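Local coordinates for protein CurF (Lyngbya majuscula, PDB 5DP2) that binds NADP and probably catalyses cyclopropane ring formation in curacin A biosynthesis, as an unusual member of the enoyl reductase family, at residues A[45-50]-A[135-140]. Residues are numbered along the deposited sequence; the frame is centred on the assembly and turned at random.
Sequences AVPVNF and EAATIF. With NAP (NADP nicotinamide-adenine-dinucleotide phosphate), chain B.
Ala45 on strand 39-48 approaches the turn of 135-140 most closely at Ala137, their CA atoms 6.0 Å apart. That type I beta turn, Ala136 to Ile139, is closed by Ile139 N to Ala136 O at 3.2 Å; Glu135 O accepts from both Thr138 N and Thr138 OG1, the hydroxyl lying in the carbonyl plane at 2.8 Å. Between the segments the contact is buried van der Waals packing: Ala45 CB meets Ala137 CB at 3.8 Å, and Pro47 CG comes to 3.5 Å from Ala137 O. Phe50 N donates to NAP O1N at 3.0 Å, nearly straight at 170°. With CG anti to the backbone N (chi1 -168°), the Phe50 ring lies under NAP C5B, 3.8 Å above one face near its rim. Replacing the ring by an alanine methyl would probably uncover C5B and let that part of the cofactor shift. Asn49 is hydrogen-bonded through ND2 to Glu83 OE2 and through OD1 to Lys336 NZ. Strand 39-48, in the GroES-like part of this enoyl reductase, brings Asn49 and Phe50 into the NADP pocket where helix 50-57 begins. It pairs antiparallel with 83-91 and 336-340; Ala45 and Ala137 both pack on Val338, seating the turn after helix 133-136 against this sheet.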
# COMPACT_ATOMS: atom_id res chain seq x y z
N ALA A 45 -7.08 -14.31 -0.47
CA ALA A 45 -7.47 -13.00 0.05
C ALA A 45 -6.69 -11.95 -0.71
O ALA A 45 -5.50 -12.12 -0.99
CB ALA A 45 -7.22 -12.92 1.56
N VAL A 46 -7.37 -10.85 -1.02
CA VAL A 46 -6.79 -9.79 -1.84
C VAL A 46 -7.41 -8.48 -1.37
O VAL A 46 -8.63 -8.36 -1.33
CB VAL A 46 -7.01 -10.05 -3.37
CG1 VAL A 46 -8.42 -10.53 -3.72
CG2 VAL A 46 -6.56 -8.86 -4.17
N PRO A 47 -6.59 -7.51 -0.98
CA PRO A 47 -7.15 -6.26 -0.50
C PRO A 47 -7.38 -5.26 -1.61
O PRO A 47 -6.80 -5.37 -2.70
CB PRO A 47 -6.07 -5.75 0.44
CG PRO A 47 -4.80 -6.19 -0.25
CD PRO A 47 -5.10 -7.55 -0.84
N VAL A 48 -8.21 -4.26 -1.33
CA VAL A 48 -8.37 -3.11 -2.21
C VAL A 48 -7.33 -2.04 -1.84
O VAL A 48 -7.13 -1.75 -0.66
CB VAL A 48 -9.79 -2.49 -2.05
CG1 VAL A 48 -10.00 -1.39 -3.10
CG2 VAL A 48 -10.88 -3.53 -2.18
N ASN A 49 -6.68 -1.43 -2.83
CA ASN A 49 -5.77 -0.33 -2.60
C ASN A 49 -6.39 0.97 -3.13
O ASN A 49 -7.16 0.95 -4.09
CB ASN A 49 -4.40 -0.60 -3.24
CG ASN A 49 -3.56 -1.55 -2.35
OD1 ASN A 49 -2.79 -1.12 -1.47
ND2 ASN A 49 -3.77 -2.81 -2.49
N PHE A 50 -6.05 2.10 -2.54
CA PHE A 50 -6.67 3.36 -2.93
C PHE A 50 -6.41 3.67 -4.41
O PHE A 50 -7.31 4.18 -5.10
CB PHE A 50 -6.18 4.50 -2.04
CG PHE A 50 -6.97 5.75 -2.18
CD1 PHE A 50 -8.29 5.81 -1.70
CD2 PHE A 50 -6.42 6.86 -2.78
CE1 PHE A 50 -9.03 6.98 -1.82
CE2 PHE A 50 -7.14 8.04 -2.88
CZ PHE A 50 -8.45 8.09 -2.41
N GLU A 135 -5.12 -11.93 7.55
CA GLU A 135 -4.10 -11.13 8.23
C GLU A 135 -2.90 -10.86 7.33
O GLU A 135 -2.41 -9.74 7.23
CB GLU A 135 -3.61 -11.85 9.49
CG GLU A 135 -4.57 -11.74 10.66
CD GLU A 135 -4.13 -12.53 11.88
OE1 GLU A 135 -3.62 -13.67 11.72
OE2 GLU A 135 -4.35 -12.01 12.99
N ALA A 136 -2.43 -11.90 6.66
CA ALA A 136 -1.26 -11.75 5.79
C ALA A 136 -1.55 -10.85 4.60
O ALA A 136 -0.65 -10.20 4.10
CB ALA A 136 -0.73 -13.11 5.34
N ALA A 137 -2.82 -10.80 4.18
CA ALA A 137 -3.24 -9.94 3.07
C ALA A 137 -3.14 -8.46 3.40
O ALA A 137 -3.26 -7.65 2.49
CB ALA A 137 -4.66 -10.28 2.64
N THR A 138 -2.92 -8.10 4.67
CA THR A 138 -2.75 -6.69 5.01
C THR A 138 -1.33 -6.19 4.82
O THR A 138 -1.09 -4.99 4.95
CB THR A 138 -3.19 -6.40 6.46
OG1 THR A 138 -2.24 -6.93 7.40
CG2 THR A 138 -4.58 -6.86 6.76
N ILE A 139 -0.36 -7.08 4.52
CA ILE A 139 1.05 -6.72 4.68
C ILE A 139 1.70 -5.98 3.51
O ILE A 139 2.31 -4.94 3.70
CB ILE A 139 1.89 -7.99 5.03
CG1 ILE A 139 1.48 -8.55 6.38
CG2 ILE A 139 3.38 -7.66 4.98
CD1 ILE A 139 2.13 -9.87 6.73
N PHE A 140 1.65 -6.57 2.30
CA PHE A 140 2.64 -6.24 1.27
C PHE A 140 2.71 -4.76 0.89
O PHE A 140 3.73 -4.10 1.10
CB PHE A 140 2.42 -7.13 0.02
CG PHE A 140 3.43 -6.90 -1.07
CD1 PHE A 140 4.68 -7.53 -1.03
CD2 PHE A 140 3.16 -6.04 -2.12
CE1 PHE A 140 5.61 -7.29 -2.02
CE2 PHE A 140 4.09 -5.80 -3.12
CZ PHE A 140 5.33 -6.42 -3.06
PA NAP B . -5.72 4.59 2.55
O1A NAP B . -6.25 3.41 3.30
O2A NAP B . -4.67 5.44 3.18
O5B NAP B . -6.98 5.47 2.12
C5B NAP B . -6.82 6.82 1.68
C4B NAP B . -6.56 7.78 2.82
O4B NAP B . -6.61 9.10 2.31
C3B NAP B . -7.54 7.69 3.95
O3B NAP B . -6.83 7.25 5.11
C2B NAP B . -8.10 9.11 4.12
O2B NAP B . -8.14 9.65 5.41
C1B NAP B . -7.12 9.96 3.34
N9A NAP B . -7.72 11.09 2.64
C8A NAP B . -8.31 11.08 1.40
N7A NAP B . -8.75 12.31 1.07
C5A NAP B . -8.44 13.11 2.10
C6A NAP B . -8.62 14.50 2.38
N6A NAP B . -9.22 15.30 1.48
N1A NAP B . -8.17 14.97 3.54
C2A NAP B . -7.57 14.15 4.41
N3A NAP B . -7.35 12.84 4.25
C4A NAP B . -7.80 12.33 3.12
O3 NAP B . -5.18 4.11 1.11
PN NAP B . -3.81 3.38 0.73
O1N NAP B . -4.12 2.39 -0.32
O2N NAP B . -3.09 2.93 1.96
O5D NAP B . -3.03 4.55 0.04
C5D NAP B . -2.61 5.68 0.85
C4D NAP B . -2.22 6.86 -0.08
O4D NAP B . -0.92 6.63 -0.55
C3D NAP B . -3.10 7.01 -1.33
O3D NAP B . -3.09 8.39 -1.71
C2D NAP B . -2.39 6.14 -2.34
O2D NAP B . -2.68 6.58 -3.67
C1D NAP B . -0.94 6.35 -1.96
N1N NAP B . 0.03 5.25 -2.12
C2N NAP B . 1.17 5.47 -2.83
C3N NAP B . 2.14 4.49 -3.00
C7N NAP B . 3.37 4.78 -3.79
O7N NAP B . 4.05 3.81 -4.06
N7N NAP B . 3.65 6.07 -4.12
C4N NAP B . 1.93 3.23 -2.43
C5N NAP B . 0.76 3.03 -1.71
C6N NAP B . -0.18 4.05 -1.56
P2B NAP B . -9.21 9.24 6.53
O1X NAP B . -8.90 7.80 6.92
O2X NAP B . -8.94 10.23 7.62
O3X NAP B . -10.58 9.37 5.90